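Local coordinates for L-amino acid deaminase (PDB 5I39), which probably catalyses the FAD-dependent oxidative deamination of L-amino acids as a membrane-bound flavoprotein, at residues F26-T30 with A194-K198; G29-P35 with V202-C208; D39-A45 with L61-E67; V110-T115 with V188-M193; S233-V237 with L390-K394. One frame throughout, in Å; residues are numbered along the deposited sequence.

Contact 1: F26-T30 with A194-K198; sequences FVEGT and AEYAK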
# COMPACT_ATOMS: atom_id res chain seq x y z
N PHE A 26 13.04 -7.11 8.87
CA PHE A 26 13.93 -6.12 9.48
C PHE A 26 15.04 -5.76 8.52
O PHE A 26 15.79 -6.62 8.06
CB PHE A 26 14.54 -6.60 10.80
CG PHE A 26 15.41 -5.56 11.46
CD1 PHE A 26 14.83 -4.52 12.18
CD2 PHE A 26 16.79 -5.59 11.32
CE1 PHE A 26 15.62 -3.53 12.76
CE2 PHE A 26 17.59 -4.61 11.90
CZ PHE A 26 17.00 -3.58 12.62
N VAL A 27 15.13 -4.47 8.21
CA VAL A 27 16.21 -3.92 7.41
C VAL A 27 16.88 -2.87 8.27
O VAL A 27 16.23 -1.94 8.74
CB VAL A 27 15.67 -3.29 6.12
CG1 VAL A 27 16.78 -2.55 5.37
CG2 VAL A 27 15.06 -4.36 5.23
N GLU A 28 18.19 -3.01 8.47
CA GLU A 28 18.92 -2.06 9.30
C GLU A 28 19.05 -0.72 8.59
O GLU A 28 19.15 -0.65 7.37
CB GLU A 28 20.30 -2.61 9.68
CG GLU A 28 21.03 -1.80 10.75
CD GLU A 28 20.20 -1.57 12.01
OE1 GLU A 28 20.20 -2.45 12.89
OE2 GLU A 28 19.55 -0.50 12.11
N GLY A 29 19.02 0.35 9.38
CA GLY A 29 19.32 1.67 8.87
C GLY A 29 20.77 1.80 8.45
O GLY A 29 21.63 1.00 8.83
N THR A 30 21.04 2.82 7.65
CA THR A 30 22.40 3.18 7.27
C THR A 30 23.22 3.50 8.52
O THR A 30 22.74 4.19 9.41
CB THR A 30 22.38 4.39 6.32
OG1 THR A 30 21.54 4.09 5.20
CG2 THR A 30 23.78 4.76 5.82
N ALA A 194 13.09 -1.59 0.60
CA ALA A 194 14.04 -0.81 1.41
C ALA A 194 15.50 -1.20 1.16
O ALA A 194 16.36 -0.34 1.05
CB ALA A 194 13.72 -0.93 2.88
N GLU A 195 15.77 -2.50 1.10
CA GLU A 195 17.13 -2.98 0.82
C GLU A 195 17.57 -2.53 -0.57
O GLU A 195 18.72 -2.13 -0.77
CB GLU A 195 17.23 -4.50 0.93
CG GLU A 195 17.23 -5.03 2.35
CD GLU A 195 18.44 -4.61 3.16
OE1 GLU A 195 19.15 -3.66 2.77
OE2 GLU A 195 18.68 -5.26 4.20
N TYR A 196 16.65 -2.58 -1.53
CA TYR A 196 16.93 -2.10 -2.88
C TYR A 196 17.24 -0.60 -2.88
O TYR A 196 18.20 -0.16 -3.50
CB TYR A 196 15.75 -2.42 -3.79
CG TYR A 196 15.87 -1.87 -5.19
CD1 TYR A 196 16.76 -2.43 -6.12
CD2 TYR A 196 15.09 -0.80 -5.60
CE1 TYR A 196 16.85 -1.94 -7.41
CE2 TYR A 196 15.17 -0.30 -6.89
CZ TYR A 196 16.04 -0.87 -7.79
OH TYR A 196 16.09 -0.34 -9.07
N ALA A 197 16.44 0.18 -2.15
CA ALA A 197 16.70 1.62 -2.03
C ALA A 197 18.10 1.88 -1.47
O ALA A 197 18.83 2.73 -2.00
CB ALA A 197 15.65 2.27 -1.15
N LYS A 198 18.48 1.16 -0.42
CA LYS A 198 19.83 1.27 0.13
C LYS A 198 20.90 0.91 -0.90
O LYS A 198 21.91 1.62 -1.03
CB LYS A 198 20.00 0.40 1.38
CG LYS A 198 19.23 0.89 2.59
CD LYS A 198 19.23 -0.13 3.72
CE LYS A 198 20.60 -0.32 4.34
NZ LYS A 198 20.62 -1.48 5.27
O HOH W 1 18.02 -7.23 6.32
O HOH W 2 19.66 -4.96 7.00
O HOH W 3 23.05 -0.73 7.02
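Lys-198 and Val-27 carry much of this contact, in which the loop ahead of the first strand of a Rossmann-type FAD-binding fold is laid across helix 189-199. It is a small example of a lysine tying down an irregular chain through a backbone carbonyl. NZ of Lys-198 donates to the carbonyl O of Glu-28 at 2.7 Å, the one direct hydrogen bond between the segments, and arrives tilted 30° from the carbonyl plane. A bend at chi3 (68°) brings the ammonium group round to that oxygen, while CD of Lys-198 rests 3.8 Å from CG1 of Val-27. The same methyl reaches CB of Ala-194 at 4.3 Å.

Glu-195 is modelled in two conformers. In the one described here it runs alongside Val-27 the opposite way, its CD 3.4 Å from CG1 of Val-27, and OE2 accepts from two waters, one also donating to Phe-26 O, the other accepting from Glu-28 N; for the second conformer these bridges are doubtful. A third water accepts from Lys-198 NZ and donates to Gly-29 O, giving the lysine a second, indirect hold on the loop.

Farther out, Val-27 and Ala-194 share Ile-71 as a neighbour, and Ala-194 also packs on Ile-50 of helix 47-58. Within the loop, Glu-28 OE2 accepts from the N of Gly-29 at 2.9 Å, on the anti side and 25° out of the carboxylate plane.

Contact 2: G29-P35 with V202-C208; sequences GTEGALP and VRIYTQC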
# COMPACT_ATOMS: atom_id res chain seq x y z
N GLY A 29 19.02 0.35 9.38
CA GLY A 29 19.32 1.67 8.87
C GLY A 29 20.77 1.80 8.45
O GLY A 29 21.63 1.00 8.83
N THR A 30 21.04 2.82 7.65
CA THR A 30 22.40 3.18 7.27
C THR A 30 23.22 3.50 8.52
O THR A 30 22.74 4.19 9.41
CB THR A 30 22.38 4.39 6.32
OG1 THR A 30 21.54 4.09 5.20
CG2 THR A 30 23.78 4.76 5.82
N GLU A 31 24.45 2.99 8.57
CA GLU A 31 25.35 3.22 9.71
C GLU A 31 25.98 4.61 9.63
O GLU A 31 26.00 5.23 8.57
CB GLU A 31 26.46 2.17 9.74
CG GLU A 31 25.99 0.76 10.05
CD GLU A 31 27.11 -0.28 9.96
OE1 GLU A 31 28.29 0.08 10.17
OE2 GLU A 31 26.80 -1.45 9.67
N GLY A 32 26.50 5.07 10.76
CA GLY A 32 27.29 6.30 10.82
C GLY A 32 26.48 7.56 11.07
O GLY A 32 25.27 7.51 11.33
N ALA A 33 27.16 8.70 10.99
CA ALA A 33 26.56 9.99 11.32
C ALA A 33 25.55 10.43 10.27
O ALA A 33 25.63 10.04 9.10
CB ALA A 33 27.64 11.05 11.48
N LEU A 34 24.60 11.26 10.69
CA LEU A 34 23.65 11.87 9.78
C LEU A 34 24.42 12.74 8.79
O LEU A 34 25.27 13.53 9.22
CB LEU A 34 22.65 12.71 10.57
CG LEU A 34 21.43 13.24 9.82
CD1 LEU A 34 20.53 12.08 9.41
CD2 LEU A 34 20.69 14.23 10.70
N PRO A 35 24.15 12.61 7.47
CA PRO A 35 24.88 13.44 6.51
C PRO A 35 24.63 14.93 6.71
O PRO A 35 23.59 15.33 7.23
CB PRO A 35 24.31 12.97 5.15
CG PRO A 35 23.82 11.60 5.41
CD PRO A 35 23.26 11.66 6.79
N VAL A 202 20.21 5.30 -1.57
CA VAL A 202 19.37 6.02 -0.61
C VAL A 202 19.92 5.70 0.78
O VAL A 202 20.13 4.54 1.11
CB VAL A 202 17.89 5.60 -0.67
CG1 VAL A 202 17.07 6.38 0.35
CG2 VAL A 202 17.32 5.80 -2.07
N ARG A 203 20.18 6.73 1.58
CA ARG A 203 20.63 6.52 2.96
C ARG A 203 19.44 6.72 3.89
O ARG A 203 18.72 7.71 3.77
CB ARG A 203 21.81 7.42 3.28
CG ARG A 203 23.03 7.03 2.45
CD ARG A 203 24.29 7.77 2.85
NE ARG A 203 24.27 9.17 2.42
CZ ARG A 203 25.23 10.05 2.67
NH1 ARG A 203 26.31 9.70 3.37
NH2 ARG A 203 25.11 11.30 2.23
N ILE A 204 19.22 5.74 4.77
CA ILE A 204 18.02 5.68 5.59
C ILE A 204 18.43 5.61 7.05
O ILE A 204 19.05 4.63 7.48
CB ILE A 204 17.14 4.45 5.25
CG1 ILE A 204 16.84 4.41 3.74
CG2 ILE A 204 15.84 4.51 6.06
CD1 ILE A 204 16.01 3.23 3.27
N TYR A 205 18.08 6.64 7.81
CA TYR A 205 18.47 6.73 9.22
C TYR A 205 17.27 6.45 10.11
O TYR A 205 16.28 7.18 10.09
CB TYR A 205 19.12 8.09 9.51
CG TYR A 205 20.37 8.21 8.69
CD1 TYR A 205 21.58 7.69 9.14
CD2 TYR A 205 20.33 8.75 7.41
CE1 TYR A 205 22.72 7.74 8.36
CE2 TYR A 205 21.46 8.81 6.62
CZ TYR A 205 22.66 8.30 7.10
OH TYR A 205 23.78 8.37 6.30
N THR A 206 17.38 5.35 10.86
CA THR A 206 16.33 4.90 11.76
C THR A 206 16.54 5.48 13.16
O THR A 206 17.60 6.04 13.47
CB THR A 206 16.30 3.37 11.83
OG1 THR A 206 17.60 2.88 12.15
CG2 THR A 206 15.88 2.80 10.48
N GLN A 207 15.52 5.37 14.01
CA GLN A 207 15.51 6.01 15.33
C GLN A 207 15.90 7.49 15.21
O GLN A 207 16.69 8.01 16.01
CB GLN A 207 16.45 5.27 16.30
CG GLN A 207 16.04 3.83 16.59
CD GLN A 207 16.40 2.87 15.47
OE1 GLN A 207 17.50 2.92 14.92
NE2 GLN A 207 15.47 1.99 15.12
N CYS A 208 15.33 8.15 14.20
CA CYS A 208 15.73 9.49 13.80
C CYS A 208 14.51 10.26 13.30
O CYS A 208 14.22 10.30 12.11
CB CYS A 208 16.81 9.41 12.72
SG CYS A 208 17.50 11.00 12.19
O HOH W 4 20.28 4.32 10.87
O HOH W 5 26.12 7.79 7.47
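Gly-29 brings its CA to 3.3 Å from the O of Ile-204, and with this approach the N-terminal loop begins to run along strand 203-205, an outermost strand of the Rossmann-type sheet. Thr-30 follows with a double hold on one residue: its N donates to Ile-204 O (2.7 Å), and its OG1 accepts from Ile-204 N in a bond that is nearly straight at 163°. With chi1 at -55°, OG1 lies beside its own backbone N, where both atoms can serve the same strand residue. CB of Thr-30 lies over one face of the Tyr-205 ring, a CH-pi contact 4.3 Å from the centroid.

The carbonyl oxygens of Glu-31 and Ala-33 both accept from a water that in turn accepts from the Tyr-205 hydroxyl, at the ring edge, so that the turn through Gly-32 is fastened by solvent. Leu-34 then places CD1 over the opposite ring face, 4.2 Å from the centroid of Tyr-205, and touches SG of Cys-208, a residue of the FAD pocket.

Pro-35 comes in obliquely, its CD 3.4 Å from CE2 of Tyr-205, and its CG lies over the centre of the Arg-203 guanidinium, 3.4 Å above the plane.

Contact 3: D39-A45 with L61-E67; sequences DVVVVGA and LSVVIVE. With FAD (flavin-adenine dinucleotide), chain B.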
# COMPACT_ATOMS: atom_id res chain seq x y z
N ASP A 39 20.20 16.19 -1.44
CA ASP A 39 19.40 16.92 -2.43
C ASP A 39 17.91 16.88 -2.07
O ASP A 39 17.21 17.87 -2.29
CB ASP A 39 19.60 16.37 -3.84
CG ASP A 39 21.01 16.54 -4.36
OD1 ASP A 39 21.76 17.39 -3.84
OD2 ASP A 39 21.35 15.80 -5.32
N VAL A 40 17.45 15.76 -1.54
CA VAL A 40 16.08 15.63 -1.02
C VAL A 40 16.14 14.88 0.30
O VAL A 40 16.85 13.88 0.41
CB VAL A 40 15.15 14.84 -1.98
CG1 VAL A 40 13.71 14.87 -1.48
CG2 VAL A 40 15.23 15.40 -3.40
N VAL A 41 15.39 15.36 1.29
CA VAL A 41 15.18 14.63 2.53
C VAL A 41 13.73 14.14 2.56
O VAL A 41 12.80 14.92 2.36
CB VAL A 41 15.52 15.47 3.78
CG1 VAL A 41 15.20 14.70 5.06
CG2 VAL A 41 16.99 15.85 3.75
N VAL A 42 13.57 12.85 2.80
CA VAL A 42 12.26 12.21 2.87
C VAL A 42 11.98 11.88 4.33
O VAL A 42 12.81 11.27 5.01
CB VAL A 42 12.24 10.92 2.02
CG1 VAL A 42 10.92 10.18 2.16
CG2 VAL A 42 12.52 11.24 0.56
N VAL A 43 10.81 12.29 4.81
CA VAL A 43 10.35 11.97 6.16
C VAL A 43 9.50 10.71 6.08
O VAL A 43 8.38 10.75 5.56
CB VAL A 43 9.55 13.14 6.76
CG1 VAL A 43 9.05 12.79 8.16
CG2 VAL A 43 10.39 14.41 6.79
N GLY A 44 10.04 9.61 6.60
CA GLY A 44 9.32 8.33 6.69
C GLY A 44 9.87 7.26 5.76
O GLY A 44 10.02 7.49 4.55
N ALA A 45 10.17 6.09 6.33
CA ALA A 45 10.63 4.92 5.58
C ALA A 45 9.57 3.82 5.53
O ALA A 45 9.85 2.64 5.78
CB ALA A 45 11.94 4.39 6.16
N LEU A 61 19.40 12.53 -8.14
CA LEU A 61 19.41 13.29 -6.88
C LEU A 61 19.85 12.40 -5.73
O LEU A 61 19.49 11.24 -5.66
CB LEU A 61 18.01 13.83 -6.60
CG LEU A 61 17.48 14.80 -7.66
CD1 LEU A 61 15.98 15.02 -7.49
CD2 LEU A 61 18.23 16.13 -7.62
N SER A 62 20.65 12.96 -4.82
CA SER A 62 20.95 12.28 -3.56
C SER A 62 19.75 12.37 -2.62
O SER A 62 19.06 13.40 -2.56
CB SER A 62 22.19 12.86 -2.90
OG SER A 62 21.99 14.22 -2.55
N VAL A 63 19.49 11.28 -1.91
CA VAL A 63 18.32 11.20 -1.04
C VAL A 63 18.69 10.61 0.30
O VAL A 63 19.39 9.59 0.38
CB VAL A 63 17.18 10.35 -1.66
CG1 VAL A 63 15.96 10.35 -0.75
CG2 VAL A 63 16.80 10.87 -3.04
N VAL A 64 18.22 11.26 1.36
CA VAL A 64 18.27 10.73 2.71
C VAL A 64 16.84 10.59 3.21
O VAL A 64 16.05 11.52 3.10
CB VAL A 64 19.08 11.65 3.65
CG1 VAL A 64 18.87 11.29 5.12
CG2 VAL A 64 20.56 11.58 3.31
N ILE A 65 16.52 9.42 3.76
CA ILE A 65 15.26 9.21 4.47
C ILE A 65 15.57 9.23 5.96
O ILE A 65 16.52 8.59 6.42
CB ILE A 65 14.59 7.86 4.14
CG1 ILE A 65 14.38 7.71 2.62
CG2 ILE A 65 13.25 7.74 4.88
CD1 ILE A 65 13.73 6.41 2.19
N VAL A 66 14.75 9.96 6.72
CA VAL A 66 14.79 9.90 8.18
C VAL A 66 13.51 9.20 8.66
O VAL A 66 12.41 9.50 8.19
CB VAL A 66 15.02 11.28 8.84
CG1 VAL A 66 16.40 11.80 8.45
CG2 VAL A 66 13.94 12.29 8.48
N GLU A 67 13.69 8.24 9.57
CA GLU A 67 12.64 7.36 10.04
C GLU A 67 12.71 7.31 11.56
O GLU A 67 13.74 6.96 12.13
CB GLU A 67 12.83 5.96 9.43
CG GLU A 67 12.03 4.83 10.08
CD GLU A 67 10.54 5.09 10.11
OE1 GLU A 67 9.94 5.23 9.03
OE2 GLU A 67 9.98 5.15 11.23
PA FAD B . 3.83 3.92 6.78
O1A FAD B . 3.04 3.92 8.09
O2A FAD B . 4.20 2.53 6.27
O5B FAD B . 5.21 4.70 6.92
C5B FAD B . 5.30 6.03 7.42
C4B FAD B . 6.59 6.08 8.21
O4B FAD B . 6.83 7.44 8.62
C3B FAD B . 6.51 5.24 9.49
O3B FAD B . 7.49 4.21 9.46
C2B FAD B . 6.73 6.29 10.60
O2B FAD B . 7.44 5.78 11.74
C1B FAD B . 7.48 7.39 9.87
N9A FAD B . 7.38 8.73 10.45
C8A FAD B . 6.27 9.36 10.78
N7A FAD B . 6.52 10.61 11.24
C5A FAD B . 7.84 10.73 11.18
C6A FAD B . 8.80 11.78 11.51
N6A FAD B . 8.37 12.96 12.01
N1A FAD B . 10.11 11.55 11.31
C2A FAD B . 10.54 10.39 10.79
N3A FAD B . 9.73 9.38 10.48
C4A FAD B . 8.41 9.51 10.65
N1 FAD B . -2.83 -1.12 0.73
C2 FAD B . -2.94 -1.87 -0.37
O2 FAD B . -2.54 -1.39 -1.45
N3 FAD B . -3.47 -3.12 -0.31
C4 FAD B . -3.94 -3.69 0.80
O4 FAD B . -4.39 -4.83 0.79
C4X FAD B . -3.88 -2.92 2.05
N5 FAD B . -4.38 -3.37 3.23
C5X FAD B . -4.13 -2.70 4.36
C6 FAD B . -4.44 -3.25 5.61
C7 FAD B . -4.13 -2.59 6.80
C7M FAD B . -4.43 -3.23 8.14
C8 FAD B . -3.48 -1.27 6.75
C8M FAD B . -3.09 -0.53 8.01
C9 FAD B . -3.19 -0.71 5.50
C9A FAD B . -3.50 -1.37 4.32
N10 FAD B . -3.21 -0.81 3.07
C10 FAD B . -3.27 -1.59 1.91
C1' FAD B . -2.66 0.53 2.95
C2' FAD B . -1.17 0.58 2.92
O2' FAD B . -0.66 -0.35 3.87
C3' FAD B . -0.77 2.01 3.25
O3' FAD B . -1.49 2.97 2.43
C4' FAD B . 0.71 2.27 3.05
O4' FAD B . 1.48 1.26 3.73
C5' FAD B . 1.06 3.64 3.60
O5' FAD B . 2.47 3.79 3.43
P FAD B . 3.21 5.06 4.13
O1P FAD B . 4.65 4.99 3.73
O2P FAD B . 2.40 6.31 3.88
O3P FAD B . 2.98 4.77 5.71
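The carboxylate of Glu-67 sits where the two strands meet the cofactor. Its OE1 accepts from Ala-45 N at 2.8 Å, on the anti side and 16° out of plane, and also from the ribose hydroxyl O3B of FAD at 2.7 Å. OE2 takes the other ribose hydroxyl, O2B, at 2.7 Å, and the N of Gly-69 as well. Four bonds thus fix the rotation of the group. An acid after the second strand that grips both ribose hydroxyls is a classic feature of FAD-binding Rossmann folds. The adenine has CG1 of Val-43 above its plane, 3.5 Å from C6A. Gly-44, first glycine of a GxGxxG pattern, brings CA to 3.3 Å from O4B of FAD.

At the far end a second carboxylate joins the strands: OD2 of Asp-39 is met from above its plane by Ser-62 N, and Ser-62 OG accepts from Asp-39 N. Between these ends run the regular bonds of a parallel pair, from Val-40 N to Ser-62 O through Gly-44 N to Val-66 O.

Helix 47-58, the crossover of this beta-alpha-beta unit, packs on Val-40 and Val-63. Val-41 and Val-64 face Ile-230 of strand 228-231 on the other side, while strands 235-237 and 203-205 flank the pair.

Contact 4: V110-T115 with V188-M193; sequences VGIDTT and VATFVM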
# COMPACT_ATOMS: atom_id res chain seq x y z
N VAL A 110 14.06 -5.32 -9.22
CA VAL A 110 14.93 -5.56 -8.07
C VAL A 110 15.85 -6.75 -8.31
O VAL A 110 16.98 -6.78 -7.83
CB VAL A 110 14.10 -5.74 -6.77
CG1 VAL A 110 15.01 -5.93 -5.56
CG2 VAL A 110 13.19 -4.54 -6.55
N GLY A 111 15.37 -7.75 -9.05
CA GLY A 111 16.08 -9.01 -9.22
C GLY A 111 16.02 -9.90 -7.99
O GLY A 111 16.75 -10.89 -7.90
N ILE A 112 15.14 -9.55 -7.05
CA ILE A 112 14.89 -10.29 -5.82
C ILE A 112 13.38 -10.33 -5.68
O ILE A 112 12.69 -9.34 -5.94
CB ILE A 112 15.53 -9.60 -4.59
CG1 ILE A 112 17.05 -9.55 -4.75
CG2 ILE A 112 15.15 -10.33 -3.30
CD1 ILE A 112 17.79 -8.73 -3.71
N ASP A 113 12.86 -11.48 -5.26
CA ASP A 113 11.42 -11.69 -5.15
C ASP A 113 10.83 -10.78 -4.06
O ASP A 113 11.15 -10.91 -2.89
CB ASP A 113 11.16 -13.16 -4.83
CG ASP A 113 9.69 -13.56 -4.91
OD1 ASP A 113 8.82 -12.71 -5.25
OD2 ASP A 113 9.41 -14.75 -4.64
N THR A 114 9.95 -9.87 -4.48
CA THR A 114 9.23 -9.00 -3.54
C THR A 114 8.03 -9.70 -2.89
O THR A 114 7.43 -9.14 -1.98
CB THR A 114 8.68 -7.75 -4.26
OG1 THR A 114 7.71 -8.15 -5.24
CG2 THR A 114 9.80 -6.95 -4.91
N THR A 115 7.71 -10.91 -3.39
CA THR A 115 6.45 -11.66 -3.20
C THR A 115 5.31 -11.19 -4.10
O THR A 115 4.24 -11.80 -4.06
CB THR A 115 5.95 -11.81 -1.74
OG1 THR A 115 5.45 -10.57 -1.23
CG2 THR A 115 7.03 -12.38 -0.85
N VAL A 188 7.45 -9.29 3.70
CA VAL A 188 8.54 -9.22 2.72
C VAL A 188 8.59 -7.94 1.88
O VAL A 188 9.65 -7.34 1.76
CB VAL A 188 8.51 -10.43 1.76
CG1 VAL A 188 9.67 -10.38 0.78
CG2 VAL A 188 8.55 -11.74 2.54
N ALA A 189 7.47 -7.55 1.26
CA ALA A 189 7.52 -6.61 0.13
C ALA A 189 8.26 -5.31 0.40
O ALA A 189 9.18 -4.95 -0.34
CB ALA A 189 6.11 -6.33 -0.37
N THR A 190 7.88 -4.59 1.45
CA THR A 190 8.49 -3.28 1.70
C THR A 190 9.94 -3.43 2.16
O THR A 190 10.76 -2.55 1.89
CB THR A 190 7.66 -2.47 2.71
OG1 THR A 190 6.32 -2.41 2.23
CG2 THR A 190 8.21 -1.05 2.84
N PHE A 191 10.25 -4.54 2.81
CA PHE A 191 11.62 -4.81 3.25
C PHE A 191 12.55 -5.02 2.06
O PHE A 191 13.66 -4.49 2.03
CB PHE A 191 11.65 -5.99 4.22
CG PHE A 191 10.78 -5.78 5.43
CD1 PHE A 191 11.22 -4.97 6.48
CD2 PHE A 191 9.51 -6.32 5.49
CE1 PHE A 191 10.40 -4.74 7.58
CE2 PHE A 191 8.69 -6.09 6.58
CZ PHE A 191 9.14 -5.31 7.63
N VAL A 192 12.09 -5.76 1.06
CA VAL A 192 12.84 -5.91 -0.18
C VAL A 192 13.04 -4.54 -0.85
O VAL A 192 14.14 -4.22 -1.31
CB VAL A 192 12.17 -6.92 -1.13
CG1 VAL A 192 12.78 -6.90 -2.52
CG2 VAL A 192 12.29 -8.33 -0.54
N MSE A 193 12.00 -3.71 -0.87
CA MSE A 193 12.11 -2.38 -1.48
C MSE A 193 13.09 -1.50 -0.73
O MSE A 193 13.84 -0.75 -1.35
CB MSE A 193 10.76 -1.68 -1.61
CG MSE A 193 9.73 -2.39 -2.49
SE MSE A 193 10.45 -3.07 -4.19
CE MSE A 193 11.33 -1.46 -4.91
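Val-192 sits at the middle of the apolar part of this contact, where the loop after helix 106-110 is packed against the first turns of helix 189-199. Its CG1 touches CG1 of Val-110 at 3.9 Å and CG2 of Thr-114 at 3.8 Å, the threonine crossing it at about a right angle. The selenium of Met-193, present here as selenomethionine, lies 3.9 Å from CG2 of Val-110; bends at chi2 and chi3 curl the chain back toward the loop. At the start of the helix, CG2 of Thr-115 rests 3.6 Å from CB of Val-188, the N-cap residue.

A carbonyl contact is the second kind: the O of Thr-114 receives a CA-H...O approach from Ala-189, CA to O 3.3 Å.

Conventional hydrogen bonds stay within the loop or reach past it. Asp-113 OD1 accepts from Thr-115 N at 2.8 Å, closing an Asx turn, and OD2 forms a salt bridge with Arg-117. The Thr-115 hydroxyl OG1 donates to Thr-114 O at 2.6 Å, in the carbonyl plane and on a lone pair, and is also bonded to Asp-185 N. Thr-114, with chi1 at 64°, turns its methyl to the helix, while OG1 is hydrogen-bonded to OD1 of Asn-107 and to N of Tyr-116.

The chemistry thus divides the labour: polar groups shape the loop, whereas its junction with the helix rests on apolar fit and a weak CA-H...O contact.

Contact 5: S233-V237 with L390-K394; sequences SQVVV and LLLGK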
# COMPACT_ATOMS: atom_id res chain seq x y z
N SER A 233 16.99 21.73 0.44
CA SER A 233 15.90 22.63 0.06
C SER A 233 14.68 21.88 -0.49
O SER A 233 13.73 22.51 -0.95
CB SER A 233 16.39 23.66 -0.95
OG SER A 233 16.73 23.06 -2.19
N GLN A 234 14.70 20.55 -0.43
CA GLN A 234 13.63 19.72 -1.00
C GLN A 234 13.25 18.64 -0.01
O GLN A 234 14.10 17.89 0.46
CB GLN A 234 14.07 19.11 -2.33
CG GLN A 234 14.35 20.17 -3.39
CD GLN A 234 14.88 19.60 -4.69
OE1 GLN A 234 15.79 18.76 -4.69
NE2 GLN A 234 14.34 20.07 -5.80
N VAL A 235 11.95 18.57 0.31
CA VAL A 235 11.45 17.69 1.36
C VAL A 235 10.20 16.95 0.89
O VAL A 235 9.30 17.56 0.31
CB VAL A 235 11.13 18.48 2.66
CG1 VAL A 235 10.62 17.55 3.76
CG2 VAL A 235 12.37 19.22 3.15
N VAL A 236 10.17 15.64 1.14
CA VAL A 236 8.98 14.83 0.93
C VAL A 236 8.48 14.37 2.29
O VAL A 236 9.21 13.73 3.04
CB VAL A 236 9.28 13.58 0.07
CG1 VAL A 236 8.04 12.70 -0.06
CG2 VAL A 236 9.79 13.99 -1.30
N VAL A 237 7.23 14.71 2.60
CA VAL A 237 6.59 14.24 3.82
C VAL A 237 5.79 12.98 3.48
O VAL A 237 4.77 13.05 2.79
CB VAL A 237 5.71 15.32 4.46
CG1 VAL A 237 4.98 14.78 5.69
CG2 VAL A 237 6.58 16.51 4.84
N LEU A 390 5.81 16.54 -8.88
CA LEU A 390 5.33 17.74 -8.19
C LEU A 390 6.46 18.49 -7.50
O LEU A 390 6.54 19.71 -7.59
CB LEU A 390 4.24 17.39 -7.18
CG LEU A 390 2.92 16.89 -7.77
CD1 LEU A 390 1.99 16.46 -6.65
CD2 LEU A 390 2.24 17.95 -8.63
N LEU A 391 7.36 17.76 -6.84
CA LEU A 391 8.51 18.37 -6.18
C LEU A 391 9.37 19.15 -7.17
O LEU A 391 9.81 20.26 -6.87
CB LEU A 391 9.36 17.29 -5.51
CG LEU A 391 10.63 17.75 -4.77
CD1 LEU A 391 10.28 18.64 -3.58
CD2 LEU A 391 11.44 16.55 -4.33
N LEU A 392 9.59 18.56 -8.34
CA LEU A 392 10.53 19.10 -9.31
C LEU A 392 9.89 20.01 -10.35
O LEU A 392 10.60 20.60 -11.17
CB LEU A 392 11.28 17.94 -9.98
CG LEU A 392 12.05 17.04 -9.00
CD1 LEU A 392 12.61 15.82 -9.71
CD2 LEU A 392 13.16 17.78 -8.27
N GLY A 393 8.57 20.16 -10.32
CA GLY A 393 7.86 21.00 -11.29
C GLY A 393 7.79 20.42 -12.69
O GLY A 393 7.62 21.17 -13.65
N LYS A 394 7.90 19.09 -12.80
CA LYS A 394 7.82 18.40 -14.08
C LYS A 394 6.36 18.24 -14.48
O LYS A 394 5.48 18.17 -13.62
CB LYS A 394 8.48 17.01 -13.96
CG LYS A 394 8.69 16.29 -15.28
CD LYS A 394 9.27 14.90 -15.08
CE LYS A 394 9.39 14.13 -16.39
NZ LYS A 394 9.83 12.73 -16.16
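Strand-to-helix packing is seen here on one face of the Rossmann-type sheet, where Leu-391, in the last turn of helix 376-392, meets Gln-234 and Val-236 at an inner strand, 235-237. Leu-391 does most of the touching, and its two methyls divide the task. CD1 approaches CB of Gln-234 at 4.0 Å and the O of Val-235 at 4.2 Å, while CD2 makes the apolar contact with CG2 of Val-236 at 4.3 Å. With chi1 at 179° the CG of Leu-391 is trans to its backbone N, which carries both branches out from the helix to the strand.

Leu-392 adds a smaller touch: its CD2 lies against the amide end of Gln-234, the two chains crossing at about a right angle. Which amide atom faces the methyl is doubtful in the model, so that only the packing is meaningful. All these approaches are of van der Waals type, and the shared surface is modest, 184 Å² over both sides. The helix ends immediately beyond, at Gly-393, whose phi turns positive (72°).

Strand 235-237 lies between strands 40-43 and 367-371. Leu-391 reaches both neighbours, packing also on Val-40 and Val-368, and Leu-392 extends over the loop residues Arg-59 and Leu-61.

Contacts 2, 3 and 5 follow one another across a single sheet: strand 203-205 pairs with 63-66, Arg-203 O lying 2.8 Å from Ile-65 N, and strand 40-43 pairs with 235-237, Val-43 N lying 2.8 Å from Val-236 O. Contact 3 holds the FAD ribose directly. Contact 2 touches the cofactor at Cys-208, though that side chain stays about 7 Å away, and in contact 5 the side chain of Val-236 is about 9 Å from it. Contacts 1 and 4 use successive turns of helix 189-199, their centres about 11 Å apart, each with an alanine side chain about 10 Å from FAD. Contacts 1 and 2 share Gly-29 and Thr-30, so one loop spans helix and sheet.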